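Long-range contacts in putative polysaccharide binding proteins (DUF1812) (Bacteroides thetaiotaomicron VPI-5482, PDB 3GF8), which is of unknown function but, as an outer-membrane lipoprotein of the FimB/Mfa2 family, probably helps to anchor or assemble fimbriae: residues A[112-117]-A[191-196]; A[172-177]-A[212-217]; A[78-83]-A[126-131]. One frame throughout, in Å; residues are numbered along the deposited sequence.

Contact 1: A[112-117]-A[191-196]; sequences ASLIIN and DVLSFR
Asp191 meets Leu114 through its CB, which lies 4.0 Å from Leu114 CD1 and equally far from CD2, the two side chains crossing at about a right angle. Val192 contributes its backbone: its O is 3.4 Å from Leu114 CD1. Leu193 then divides its branches, CD2 resting against Leu114 CB and CD1 against Ile116 CG1 at 4.1 Å. Ser194 is gripped from both ends in the manner of parallel strands: its N donates to Leu114 O (3.0 Å, a nearly straight 171° at the hydrogen), and its O accepts from Ile116 N. Ser194 swings OG away from its own N (chi1 -178°) and into the guanidinium plane of Arg196, where it accepts from NE at 2.9 Å; OG is also hydrogen-bonded to Glu173 OE1. Phe195 runs alongside Ile116, its CD2 3.8 Å from Ile116 CB, and Leu108 packs on both. Arg196 completes the pairing by donating its N to Ile116 O, and its extended side chain doubles back past Ile115, whose CD1 sits 3.5 Å above one guanidinium face, offset toward the rim. Three backbone bonds join strand 115-116, outermost of its sheet within this chain, to strand 193-195. One sheet face is apolar, with Ile116 and Phe195; on the other, beside Ile115, the bond to Ser194 OG helps to fix the guanidinium's rotation, and a weak, long ion pair with Glu173 probably offsets some of its charge.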
ATOM      1  N   ALA A 112     -12.903   3.580 -17.382  1.00 20.65           N
ATOM      2  CA  ALA A 112     -12.461   4.720 -18.207  1.00 21.25           C
ATOM      3  C   ALA A 112     -12.331   5.973 -17.410  1.00 24.98           C
ATOM      4  O   ALA A 112     -11.466   6.811 -17.724  1.00 27.33           O
ATOM      5  CB  ALA A 112     -13.415   4.998 -19.406  1.00 20.76           C
ATOM      6  N   SER A 113     -13.195   6.146 -16.406  1.00 23.59           N
ATOM      7  CA  SER A 113     -13.139   7.362 -15.598  1.00 23.00           C
ATOM      8  C   SER A 113     -11.881   7.511 -14.726  1.00 22.51           C
ATOM      9  O   SER A 113     -11.645   8.559 -14.183  1.00 23.19           O
ATOM     10  CB  SER A 113     -14.342   7.428 -14.671  1.00 24.26           C
ATOM     11  OG  SER A 113     -14.154   6.576 -13.564  1.00 26.38           O
ATOM     12  N   LEU A 114     -11.110   6.451 -14.541  1.00 23.92           N
ATOM     13  CA  LEU A 114      -9.933   6.496 -13.668  1.00 25.19           C
ATOM     14  C   LEU A 114     -10.219   6.839 -12.195  1.00 26.06           C
ATOM     15  O   LEU A 114      -9.322   7.249 -11.474  1.00 28.55           O
ATOM     16  CB  LEU A 114      -8.906   7.476 -14.219  1.00 24.17           C
ATOM     17  CG  LEU A 114      -8.583   7.337 -15.704  1.00 24.05           C
ATOM     18  CD1 LEU A 114      -7.601   8.415 -15.997  1.00 20.23           C
ATOM     19  CD2 LEU A 114      -8.024   5.928 -16.039  1.00 21.70           C
ATOM     20  N   ILE A 115     -11.458   6.668 -11.760  1.00 27.65           N
ATOM     21  CA  ILE A 115     -11.842   6.863 -10.363  1.00 27.11           C
ATOM     22  C   ILE A 115     -11.848   5.518  -9.662  1.00 27.77           C
ATOM     23  O   ILE A 115     -12.414   4.568 -10.151  1.00 31.23           O
ATOM     24  CB  ILE A 115     -13.242   7.450 -10.262  1.00 26.23           C
ATOM     25  CG1 ILE A 115     -13.249   8.824 -10.897  1.00 31.29           C
ATOM     26  CG2 ILE A 115     -13.708   7.516  -8.822  1.00 24.68           C
ATOM     27  CD1 ILE A 115     -14.645   9.439 -11.088  1.00 20.13           C
ATOM     28  N   ILE A 116     -11.208   5.437  -8.521  1.00 28.12           N
ATOM     29  CA  ILE A 116     -11.227   4.231  -7.687  1.00 28.60           C
ATOM     30  C   ILE A 116     -11.935   4.621  -6.389  1.00 26.48           C
ATOM     31  O   ILE A 116     -11.473   5.525  -5.724  1.00 24.75           O
ATOM     32  CB  ILE A 116      -9.781   3.799  -7.344  1.00 28.03           C
ATOM     33  CG1 ILE A 116      -8.986   3.532  -8.633  1.00 27.31           C
ATOM     34  CG2 ILE A 116      -9.780   2.579  -6.371  1.00 28.01           C
ATOM     35  CD1 ILE A 116      -9.331   2.213  -9.299  1.00 29.55           C
ATOM     36  N   ASN A 117     -13.036   3.958  -6.037  1.00 25.45           N
ATOM     37  CA  ASN A 117     -13.755   4.297  -4.812  1.00 28.83           C
ATOM     38  C   ASN A 117     -14.147   3.081  -4.010  1.00 29.92           C
ATOM     39  O   ASN A 117     -15.123   3.117  -3.280  1.00 34.72           O
ATOM     40  CB  ASN A 117     -14.995   5.190  -5.094  1.00 28.00           C
ATOM     41  CG  ASN A 117     -15.938   4.588  -6.117  1.00 31.30           C
ATOM     42  OD1 ASN A 117     -15.826   3.414  -6.488  1.00 33.97           O
ATOM     43  ND2 ASN A 117     -16.879   5.399  -6.589  1.00 28.39           N
ATOM     44  N   ASP A 191      -1.779   5.731 -16.064  1.00 24.87           N
ATOM     45  CA  ASP A 191      -2.628   6.909 -15.911  1.00 23.82           C
ATOM     46  C   ASP A 191      -2.639   7.357 -14.484  1.00 23.73           C
ATOM     47  O   ASP A 191      -2.396   6.559 -13.589  1.00 21.86           O
ATOM     48  CB  ASP A 191      -4.059   6.584 -16.320  1.00 24.83           C
ATOM     49  CG  ASP A 191      -4.181   6.349 -17.802  1.00 25.41           C
ATOM     50  OD1 ASP A 191      -3.644   7.185 -18.551  1.00 28.16           O
ATOM     51  OD2 ASP A 191      -4.782   5.344 -18.222  1.00 31.13           O
ATOM     52  N   VAL A 192      -2.936   8.649 -14.292  1.00 26.75           N
ATOM     53  CA  VAL A 192      -3.243   9.194 -12.970  1.00 24.59           C
ATOM     54  C   VAL A 192      -4.663   8.819 -12.546  1.00 25.61           C
ATOM     55  O   VAL A 192      -5.632   9.060 -13.277  1.00 23.15           O
ATOM     56  CB  VAL A 192      -3.089  10.725 -12.963  1.00 28.19           C
ATOM     57  CG1 VAL A 192      -3.493  11.349 -11.581  1.00 23.09           C
ATOM     58  CG2 VAL A 192      -1.655  11.087 -13.345  1.00 24.87           C
ATOM     59  N   LEU A 193      -4.761   8.253 -11.344  1.00 24.14           N
ATOM     60  CA  LEU A 193      -6.010   7.818 -10.777  1.00 23.76           C
ATOM     61  C   LEU A 193      -6.467   8.805  -9.683  1.00 24.55           C
ATOM     62  O   LEU A 193      -5.633   9.461  -9.033  1.00 25.27           O
ATOM     63  CB  LEU A 193      -5.861   6.403 -10.199  1.00 20.35           C
ATOM     64  CG  LEU A 193      -5.352   5.287 -11.120  1.00 24.51           C
ATOM     65  CD1 LEU A 193      -5.253   3.984 -10.337  1.00 17.15           C
ATOM     66  CD2 LEU A 193      -6.202   5.128 -12.422  1.00 19.42           C
ATOM     67  N   SER A 194      -7.794   8.915  -9.541  1.00 23.38           N
ATOM     68  CA  SER A 194      -8.488   9.665  -8.491  1.00 24.39           C
ATOM     69  C   SER A 194      -9.084   8.675  -7.485  1.00 24.57           C
ATOM     70  O   SER A 194     -10.069   7.994  -7.764  1.00 24.95           O
ATOM     71  CB  SER A 194      -9.597  10.528  -9.112  1.00 25.15           C
ATOM     72  OG  SER A 194     -10.286  11.322  -8.139  1.00 25.91           O
ATOM     73  N   PHE A 195      -8.431   8.535  -6.334  1.00 25.05           N
ATOM     74  CA  PHE A 195      -8.939   7.663  -5.288  1.00 23.60           C
ATOM     75  C   PHE A 195      -9.888   8.484  -4.469  1.00 23.72           C
ATOM     76  O   PHE A 195      -9.526   9.582  -4.032  1.00 24.00           O
ATOM     77  CB  PHE A 195      -7.814   7.133  -4.403  1.00 21.07           C
ATOM     78  CG  PHE A 195      -6.819   6.259  -5.134  1.00 21.01           C
ATOM     79  CD1 PHE A 195      -5.765   6.824  -5.846  1.00 20.77           C
ATOM     80  CD2 PHE A 195      -6.924   4.870  -5.108  1.00 18.54           C
ATOM     81  CE1 PHE A 195      -4.845   6.020  -6.505  1.00 19.37           C
ATOM     82  CE2 PHE A 195      -6.000   4.059  -5.766  1.00 20.86           C
ATOM     83  CZ  PHE A 195      -4.961   4.638  -6.466  1.00 23.28           C
ATOM     84  N   ARG A 196     -11.089   7.957  -4.252  1.00 20.04           N
ATOM     85  CA  ARG A 196     -12.138   8.688  -3.559  1.00 23.45           C
ATOM     86  C   ARG A 196     -12.717   7.877  -2.444  1.00 21.66           C
ATOM     87  O   ARG A 196     -12.532   6.694  -2.436  1.00 23.71           O
ATOM     88  CB  ARG A 196     -13.245   9.004  -4.544  1.00 23.46           C
ATOM     89  CG  ARG A 196     -12.723   9.877  -5.627  1.00 25.61           C
ATOM     90  CD  ARG A 196     -13.768  10.343  -6.590  1.00 24.61           C
ATOM     91  NE  ARG A 196     -13.081  11.118  -7.608  1.00 23.45           N
ATOM     92  CZ  ARG A 196     -13.679  11.838  -8.541  1.00 29.02           C
ATOM     93  NH1 ARG A 196     -14.983  11.917  -8.568  1.00 32.37           N
ATOM     94  NH2 ARG A 196     -12.963  12.517  -9.436  1.00 37.38           N
TER

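Contact 2: A[172-177]-A[212-217]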
ATOM      1  N   TYR A 172     -13.662  14.525  -2.287  1.00 29.06           N
ATOM      2  CA  TYR A 172     -12.349  14.190  -1.753  1.00 26.48           C
ATOM      3  C   TYR A 172     -11.660  13.245  -2.684  1.00 28.95           C
ATOM      4  O   TYR A 172     -12.246  12.216  -3.066  1.00 25.01           O
ATOM      5  CB  TYR A 172     -12.502  13.490  -0.427  1.00 27.00           C
ATOM      6  CG  TYR A 172     -13.352  14.244   0.537  1.00 27.86           C
ATOM      7  CD1 TYR A 172     -14.747  14.158   0.483  1.00 25.86           C
ATOM      8  CD2 TYR A 172     -12.772  15.088   1.475  1.00 28.22           C
ATOM      9  CE1 TYR A 172     -15.541  14.887   1.374  1.00 26.20           C
ATOM     10  CE2 TYR A 172     -13.530  15.758   2.378  1.00 24.05           C
ATOM     11  CZ  TYR A 172     -14.932  15.683   2.298  1.00 27.77           C
ATOM     12  OH  TYR A 172     -15.691  16.397   3.193  1.00 35.18           O
ATOM     13  N   GLU A 173     -10.413  13.588  -3.018  1.00 26.64           N
ATOM     14  CA  GLU A 173      -9.578  12.778  -3.856  1.00 31.12           C
ATOM     15  C   GLU A 173      -8.131  12.683  -3.369  1.00 30.67           C
ATOM     16  O   GLU A 173      -7.552  13.667  -2.892  1.00 30.22           O
ATOM     17  CB  GLU A 173      -9.493  13.388  -5.264  1.00 33.47           C
ATOM     18  CG  GLU A 173     -10.790  13.704  -5.953  1.00 35.18           C
ATOM     19  CD  GLU A 173     -10.506  14.439  -7.251  1.00 36.51           C
ATOM     20  OE1 GLU A 173     -10.161  13.778  -8.267  1.00 25.19           O
ATOM     21  OE2 GLU A 173     -10.584  15.685  -7.232  1.00 36.38           O
ATOM     22  N   ILE A 174      -7.557  11.500  -3.544  1.00 28.31           N
ATOM     23  CA  ILE A 174      -6.123  11.291  -3.498  1.00 26.56           C
ATOM     24  C   ILE A 174      -5.777  11.007  -4.968  1.00 27.00           C
ATOM     25  O   ILE A 174      -6.426  10.154  -5.591  1.00 29.18           O
ATOM     26  CB  ILE A 174      -5.750  10.115  -2.566  1.00 26.22           C
ATOM     27  CG1 ILE A 174      -6.074  10.498  -1.101  1.00 30.01           C
ATOM     28  CG2 ILE A 174      -4.288   9.743  -2.730  1.00 16.68           C
ATOM     29  CD1 ILE A 174      -5.710   9.472  -0.044  1.00 26.26           C
ATOM     30  N   ILE A 175      -4.815  11.750  -5.522  1.00 23.49           N
ATOM     31  CA  ILE A 175      -4.490  11.703  -6.956  1.00 25.10           C
ATOM     32  C   ILE A 175      -3.055  11.227  -7.144  1.00 23.58           C
ATOM     33  O   ILE A 175      -2.143  11.803  -6.629  1.00 24.29           O
ATOM     34  CB  ILE A 175      -4.713  13.077  -7.644  1.00 26.42           C
ATOM     35  CG1 ILE A 175      -6.186  13.475  -7.496  1.00 25.91           C
ATOM     36  CG2 ILE A 175      -4.264  13.028  -9.147  1.00 15.29           C
ATOM     37  CD1 ILE A 175      -6.533  14.949  -7.776  1.00 30.66           C
ATOM     38  N   GLU A 176      -2.881  10.119  -7.832  1.00 26.16           N
ATOM     39  CA  GLU A 176      -1.565   9.584  -8.084  1.00 23.69           C
ATOM     40  C   GLU A 176      -1.664   8.533  -9.181  1.00 25.47           C
ATOM     41  O   GLU A 176      -2.723   7.949  -9.391  1.00 26.83           O
ATOM     42  CB  GLU A 176      -1.000   8.974  -6.811  1.00 19.35           C
ATOM     43  CG  GLU A 176       0.473   8.620  -6.893  1.00 28.36           C
ATOM     44  CD  GLU A 176       1.312   9.775  -7.381  1.00 21.46           C
ATOM     45  OE1 GLU A 176       1.592  10.693  -6.590  1.00 29.50           O
ATOM     46  OE2 GLU A 176       1.661   9.759  -8.576  1.00 24.42           O
ATOM     47  N   SER A 177      -0.555   8.313  -9.880  1.00 26.27           N
ATOM     48  CA  SER A 177      -0.455   7.295 -10.911  1.00 25.78           C
ATOM     49  C   SER A 177       0.387   6.127 -10.369  1.00 25.46           C
ATOM     50  O   SER A 177       1.387   5.704 -10.952  1.00 28.57           O
ATOM     51  CB  SER A 177       0.152   7.902 -12.176  1.00 26.34           C
ATOM     52  OG  SER A 177       1.432   8.402 -11.898  1.00 24.03           O
HETATM   53  N   MSE A 212     -10.565   6.491   2.926  1.00 23.22           N
HETATM   54  CA  MSE A 212     -10.038   6.312   1.575  1.00 24.59           C
HETATM   55  C   MSE A 212      -8.926   5.298   1.588  1.00 24.28           C
HETATM   56  O   MSE A 212      -8.343   5.025   2.640  1.00 20.06           O
HETATM   57  CB  MSE A 212      -9.435   7.638   1.132  1.00 26.64           C
HETATM   58  CG  MSE A 212     -10.420   8.800   1.349  1.00 33.65           C
HETATM   59 SE   MSE A 212      -9.815  10.508   0.642  0.75 26.20          SE
HETATM   60  CE  MSE A 212      -9.942  10.171  -1.148  1.00 10.58           C
ATOM     61  N   ASN A 213      -8.571   4.782   0.421  1.00 25.54           N
ATOM     62  CA  ASN A 213      -7.311   4.045   0.287  1.00 26.15           C
ATOM     63  C   ASN A 213      -6.565   4.286  -1.028  1.00 24.94           C
ATOM     64  O   ASN A 213      -7.138   4.675  -2.015  1.00 26.52           O
ATOM     65  CB  ASN A 213      -7.439   2.530   0.596  1.00 22.47           C
ATOM     66  CG  ASN A 213      -8.425   1.762  -0.292  1.00 25.43           C
ATOM     67  OD1 ASN A 213      -8.603   0.542  -0.101  1.00 23.13           O
ATOM     68  ND2 ASN A 213      -9.097   2.437  -1.198  1.00 18.90           N
ATOM     69  N   THR A 214      -5.265   4.060  -1.027  1.00 23.36           N
ATOM     70  CA  THR A 214      -4.532   4.203  -2.264  1.00 23.32           C
ATOM     71  C   THR A 214      -3.469   3.126  -2.353  1.00 22.73           C
ATOM     72  O   THR A 214      -3.315   2.313  -1.449  1.00 23.16           O
ATOM     73  CB  THR A 214      -3.901   5.621  -2.398  1.00 21.95           C
ATOM     74  OG1 THR A 214      -3.373   5.775  -3.719  1.00 23.73           O
ATOM     75  CG2 THR A 214      -2.797   5.841  -1.328  1.00 17.24           C
HETATM   76  N   MSE A 215      -2.732   3.130  -3.456  1.00 23.97           N
HETATM   77  CA  MSE A 215      -1.617   2.202  -3.632  1.00 23.38           C
HETATM   78  C   MSE A 215      -0.389   2.869  -2.946  1.00 23.92           C
HETATM   79  O   MSE A 215      -0.581   3.659  -2.036  1.00 23.00           O
HETATM   80  CB  MSE A 215      -1.470   1.908  -5.126  1.00 21.49           C
HETATM   81  CG  MSE A 215      -2.708   1.174  -5.678  1.00 28.28           C
HETATM   82 SE   MSE A 215      -2.582  -0.709  -5.353  0.75 21.48          SE
HETATM   83  CE  MSE A 215      -1.210  -0.992  -6.710  1.00 32.51           C
ATOM     84  N   ARG A 216       0.839   2.572  -3.371  1.00 24.95           N
ATOM     85  CA  ARG A 216       2.035   2.895  -2.602  1.00 22.45           C
ATOM     86  C   ARG A 216       2.208   4.371  -2.429  1.00 23.50           C
ATOM     87  O   ARG A 216       1.975   5.143  -3.391  1.00 22.34           O
ATOM     88  CB  ARG A 216       3.282   2.358  -3.288  1.00 25.91           C
ATOM     89  CG  ARG A 216       3.308   0.823  -3.384  1.00 24.94           C
ATOM     90  CD  ARG A 216       4.683   0.333  -3.752  1.00 20.38           C
ATOM     91  NE  ARG A 216       5.598   0.519  -2.635  1.00 27.52           N
ATOM     92  CZ  ARG A 216       6.920   0.654  -2.736  1.00 25.51           C
ATOM     93  NH1 ARG A 216       7.525   0.671  -3.914  1.00 30.57           N
ATOM     94  NH2 ARG A 216       7.649   0.793  -1.654  1.00 26.83           N
ATOM     95  N   LEU A 217       2.556   4.768  -1.197  1.00 21.28           N
ATOM     96  CA  LEU A 217       3.009   6.140  -0.927  1.00 24.14           C
ATOM     97  C   LEU A 217       4.531   6.186  -1.061  1.00 25.71           C
ATOM     98  O   LEU A 217       5.233   5.498  -0.348  1.00 26.18           O
ATOM     99  CB  LEU A 217       2.543   6.621   0.457  1.00 25.03           C
ATOM    100  CG  LEU A 217       1.008   6.680   0.586  1.00 23.17           C
ATOM    101  CD1 LEU A 217       0.562   6.691   2.036  1.00 20.96           C
ATOM    102  CD2 LEU A 217       0.446   7.879  -0.191  1.00 21.11           C
TER
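Tyr172 touches selenomethionine Met212 with its CB and not with its flat ring: CB is 4.2 Å from SE, while the phenol swings away and bonds through OH to Met167 O. The flat groups that do matter are the peptide units on the two sides of Glu173 CA. The Met212 methyl, CE, comes up against both, 3.6 Å from Tyr172 O and 3.6 Å from Ile174 N. The torsions explain this reach: the Met212 chain runs straight through chi2 (-174°) and then bends at chi3 (70°), which brings the methyl up against the backbone round Glu173 CA. Ile174 answers from that strand, pointing its side chain at the other segment and splitting its branches between two partners. Its CG1 meets Met212 CE at 3.9 Å as the two chains pass at a slant; its CG2 meets Thr214 at about a right angle, 4.2 Å from CB. Thr214 OG1 is no farther from that methyl, but it is hydrogen-bonded to Asn178 ND2. Phe154 of strand 139-158 touches both Ile174 and Met212, and Phe195 touches Ile174 and Thr214, so aromatic rings from the two layers help to enclose the cluster. The strands 172-176 and 212-214 run almost parallel, 4° apart, yet their axes stay 8.2 Å from each other and no hydrogen bond crosses. This is the spacing of side chains meeting between layers of strands, and the chemistry follows: the two layers are joined here by buried apolar contact, with backbone bonding left to each layer's own neighbours.

Contact 3: A[78-83]-A[126-131]; sequences QFMAWA and GEVINV
A beta bulge interrupts the antiparallel pairing of strands 75-83 and 124-133, setting two residues, Glu127 and Val128, against Met80. On one side of it Phe79 and Ile129 form a hydrogen-bonded pair, Phe79 N donating to Ile129 O at 3.0 Å and Ile129 N to Phe79 O at 2.8 Å. On the other, Gly126 brings no side chain against Ala81, and their CA atoms close to 4.3 Å; Gly126 N donates to Ala81 O from above the carbonyl plane. Val131 lays CG2 over the centre of the Phe79 ring, 3.7 Å from the centroid, a CH-pi contact only 10° off the normal. On the opposite sheet face the Gln78 chain, its CG beside the backbone N and extended beyond, carries its amide alongside that of Asn130. The amide planes are 6° apart, but Gln78 NE2 reaches Asn130 OD1 at 3.1 Å through a bent bond (138°), tilted out of both planes. A leucine in place of Gln78 would remove that donor and probably leave Asn130 OD1 without its mate across the strands. Phe79 turns to Leu16, Val18 and Leu41, an apolar face consistent with the interior of a transthyretin-like beta sandwich, the clan in which this sequence family is placed.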
ATOM      1  N   GLN A  78      15.251 -17.604  -8.702  1.00 26.10           N
ATOM      2  CA  GLN A  78      14.784 -16.445  -7.958  1.00 23.54           C
ATOM      3  C   GLN A  78      13.322 -16.611  -7.618  1.00 24.14           C
ATOM      4  O   GLN A  78      12.557 -17.108  -8.435  1.00 23.91           O
ATOM      5  CB  GLN A  78      14.997 -15.181  -8.733  1.00 21.41           C
ATOM      6  CG  GLN A  78      16.444 -14.928  -9.013  1.00 28.82           C
ATOM      7  CD  GLN A  78      16.672 -13.598  -9.658  1.00 35.97           C
ATOM      8  OE1 GLN A  78      16.251 -13.365 -10.786  1.00 41.33           O
ATOM      9  NE2 GLN A  78      17.363 -12.713  -8.947  1.00 45.79           N
ATOM     10  N   PHE A  79      12.955 -16.263  -6.383  1.00 23.72           N
ATOM     11  CA  PHE A  79      11.565 -16.278  -5.957  1.00 23.67           C
ATOM     12  C   PHE A  79      11.169 -14.863  -5.619  1.00 25.90           C
ATOM     13  O   PHE A  79      11.990 -14.060  -5.141  1.00 27.17           O
ATOM     14  CB  PHE A  79      11.298 -17.085  -4.663  1.00 23.96           C
ATOM     15  CG  PHE A  79      11.622 -18.582  -4.706  1.00 23.00           C
ATOM     16  CD1 PHE A  79      11.985 -19.249  -5.865  1.00 27.69           C
ATOM     17  CD2 PHE A  79      11.511 -19.326  -3.515  1.00 23.16           C
ATOM     18  CE1 PHE A  79      12.283 -20.628  -5.828  1.00 21.20           C
ATOM     19  CE2 PHE A  79      11.793 -20.668  -3.462  1.00 27.44           C
ATOM     20  CZ  PHE A  79      12.174 -21.342  -4.632  1.00 17.07           C
HETATM   21  N   MSE A  80       9.890 -14.579  -5.843  1.00 26.62           N
HETATM   22  CA  MSE A  80       9.250 -13.389  -5.319  0.90 25.00           C
HETATM   23  C   MSE A  80       7.787 -13.745  -5.123  1.00 24.93           C
HETATM   24  O   MSE A  80       7.387 -14.844  -5.462  1.00 28.04           O
HETATM   25  CB  MSE A  80       9.494 -12.138  -6.212  0.90 24.01           C
HETATM   26  CG  MSE A  80       9.070 -12.196  -7.659  0.90 22.95           C
HETATM   27 SE   MSE A  80       7.204 -11.905  -7.911  0.68 23.89          SE
HETATM   28  CE  MSE A  80       6.972 -10.089  -7.184  0.90 29.95           C
ATOM     29  N   ALA A  81       7.001 -12.849  -4.530  1.00 24.58           N
ATOM     30  CA  ALA A  81       5.597 -13.140  -4.355  1.00 23.11           C
ATOM     31  C   ALA A  81       4.726 -11.888  -4.391  1.00 23.94           C
ATOM     32  O   ALA A  81       5.222 -10.785  -4.237  1.00 21.54           O
ATOM     33  CB  ALA A  81       5.366 -13.903  -3.074  1.00 18.60           C
ATOM     34  N   TRP A  82       3.431 -12.096  -4.670  1.00 23.36           N
ATOM     35  CA  TRP A  82       2.387 -11.116  -4.383  1.00 24.18           C
ATOM     36  C   TRP A  82       1.426 -11.815  -3.439  1.00 23.48           C
ATOM     37  O   TRP A  82       1.084 -12.990  -3.621  1.00 22.63           O
ATOM     38  CB  TRP A  82       1.636 -10.708  -5.641  1.00 25.92           C
ATOM     39  CG  TRP A  82       2.367  -9.797  -6.547  1.00 24.88           C
ATOM     40  CD1 TRP A  82       2.863 -10.098  -7.792  1.00 25.45           C
ATOM     41  CD2 TRP A  82       2.679  -8.412  -6.311  1.00 22.87           C
ATOM     42  NE1 TRP A  82       3.468  -8.984  -8.334  1.00 31.62           N
ATOM     43  CE2 TRP A  82       3.366  -7.940  -7.452  1.00 18.23           C
ATOM     44  CE3 TRP A  82       2.434  -7.525  -5.250  1.00 21.12           C
ATOM     45  CZ2 TRP A  82       3.821  -6.628  -7.557  1.00 32.14           C
ATOM     46  CZ3 TRP A  82       2.878  -6.227  -5.352  1.00 25.96           C
ATOM     47  CH2 TRP A  82       3.557  -5.781  -6.497  1.00 29.63           C
ATOM     48  N   ALA A  83       1.027 -11.100  -2.395  1.00 24.84           N
ATOM     49  CA  ALA A  83       0.187 -11.665  -1.367  1.00 23.86           C
ATOM     50  C   ALA A  83      -1.045 -10.777  -1.240  1.00 23.19           C
ATOM     51  O   ALA A  83      -0.963  -9.559  -1.375  1.00 23.46           O
ATOM     52  CB  ALA A  83       0.949 -11.781  -0.020  1.00 20.39           C
ATOM     53  N   GLY A 126       6.287  -9.351  -2.165  1.00 26.87           N
ATOM     54  CA  GLY A 126       7.262 -10.271  -1.609  1.00 26.60           C
ATOM     55  C   GLY A 126       8.537 -10.042  -2.348  1.00 27.02           C
ATOM     56  O   GLY A 126       8.591 -10.285  -3.551  1.00 27.35           O
ATOM     57  N   GLU A 127       9.568  -9.590  -1.637  1.00 24.57           N
ATOM     58  CA  GLU A 127      10.819  -9.204  -2.287  1.00 24.99           C
ATOM     59  C   GLU A 127      11.528 -10.407  -2.929  1.00 25.74           C
ATOM     60  O   GLU A 127      11.341 -11.579  -2.498  1.00 25.32           O
ATOM     61  CB  GLU A 127      11.759  -8.519  -1.293  1.00 26.33           C
ATOM     62  CG  GLU A 127      11.067  -7.494  -0.398  1.00 30.36           C
ATOM     63  CD  GLU A 127      12.053  -6.728   0.450  1.00 29.71           C
ATOM     64  OE1 GLU A 127      12.782  -5.904  -0.118  1.00 25.95           O
ATOM     65  OE2 GLU A 127      12.084  -6.927   1.678  1.00 34.34           O
ATOM     66  N   VAL A 128      12.303 -10.109  -3.977  1.00 23.63           N
ATOM     67  CA  VAL A 128      13.005 -11.122  -4.776  1.00 25.41           C
ATOM     68  C   VAL A 128      14.161 -11.719  -3.968  1.00 26.20           C
ATOM     69  O   VAL A 128      14.919 -10.981  -3.370  1.00 28.89           O
ATOM     70  CB  VAL A 128      13.584 -10.520  -6.081  1.00 25.04           C
ATOM     71  CG1 VAL A 128      14.467 -11.542  -6.833  1.00 26.49           C
ATOM     72  CG2 VAL A 128      12.501 -10.012  -6.959  1.00 18.98           C
ATOM     73  N   ILE A 129      14.277 -13.044  -3.940  1.00 28.09           N
ATOM     74  CA  ILE A 129      15.408 -13.711  -3.299  1.00 28.14           C
ATOM     75  C   ILE A 129      16.093 -14.693  -4.262  1.00 29.50           C
ATOM     76  O   ILE A 129      15.460 -15.256  -5.175  1.00 28.38           O
ATOM     77  CB  ILE A 129      14.958 -14.450  -2.030  1.00 31.16           C
ATOM     78  CG1 ILE A 129      13.864 -15.477  -2.361  1.00 26.81           C
ATOM     79  CG2 ILE A 129      14.438 -13.451  -0.974  1.00 21.62           C
ATOM     80  CD1 ILE A 129      13.657 -16.513  -1.267  1.00 21.12           C
ATOM     81  N   ASN A 130      17.393 -14.891  -4.073  1.00 29.17           N
ATOM     82  CA  ASN A 130      18.121 -15.913  -4.825  1.00 28.64           C
ATOM     83  C   ASN A 130      18.087 -17.180  -4.039  1.00 26.48           C
ATOM     84  O   ASN A 130      18.314 -17.156  -2.865  1.00 30.49           O
ATOM     85  CB  ASN A 130      19.560 -15.487  -5.061  1.00 28.28           C
ATOM     86  CG  ASN A 130      19.638 -14.279  -5.945  1.00 32.36           C
ATOM     87  OD1 ASN A 130      19.203 -14.322  -7.098  1.00 38.07           O
ATOM     88  ND2 ASN A 130      20.159 -13.170  -5.406  1.00 32.46           N
ATOM     89  N   VAL A 131      17.760 -18.285  -4.680  1.00 28.45           N
ATOM     90  CA  VAL A 131      17.594 -19.568  -3.995  1.00 28.33           C
ATOM     91  C   VAL A 131      18.520 -20.593  -4.653  1.00 29.71           C
ATOM     92  O   VAL A 131      18.503 -20.775  -5.875  1.00 31.00           O
ATOM     93  CB  VAL A 131      16.143 -20.049  -4.062  1.00 26.13           C
ATOM     94  CG1 VAL A 131      16.018 -21.438  -3.459  1.00 24.82           C
ATOM     95  CG2 VAL A 131      15.253 -19.059  -3.338  1.00 22.72           C
TER

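How the contacts relate
Contacts 1 and 2 are neighbours, their centres 9 Å apart, and both involve one five-stranded sheet: strand 193-195 of contact 1 pairs with strand 170-176 of contact 2. Contact 3 stands well off, its centre 29 Å from that of contact 1 and 26 Å from that of contact 2, though strand 139-158 pairs with a strand of contact 2 (209-214) and with one of contact 3 (124-133). Contact 2 is the buried one, lacks hydrogen bonds across its segments and joins layers through aliphatic and selenomethionine groups. Contacts 1 and 3 are partly buried and join adjacent strands by backbone bonds, parallel in the first and antiparallel in the third. In both, the polar side-chain bond lies on one sheet face, with apolar neighbours beside it, while the other is apolar.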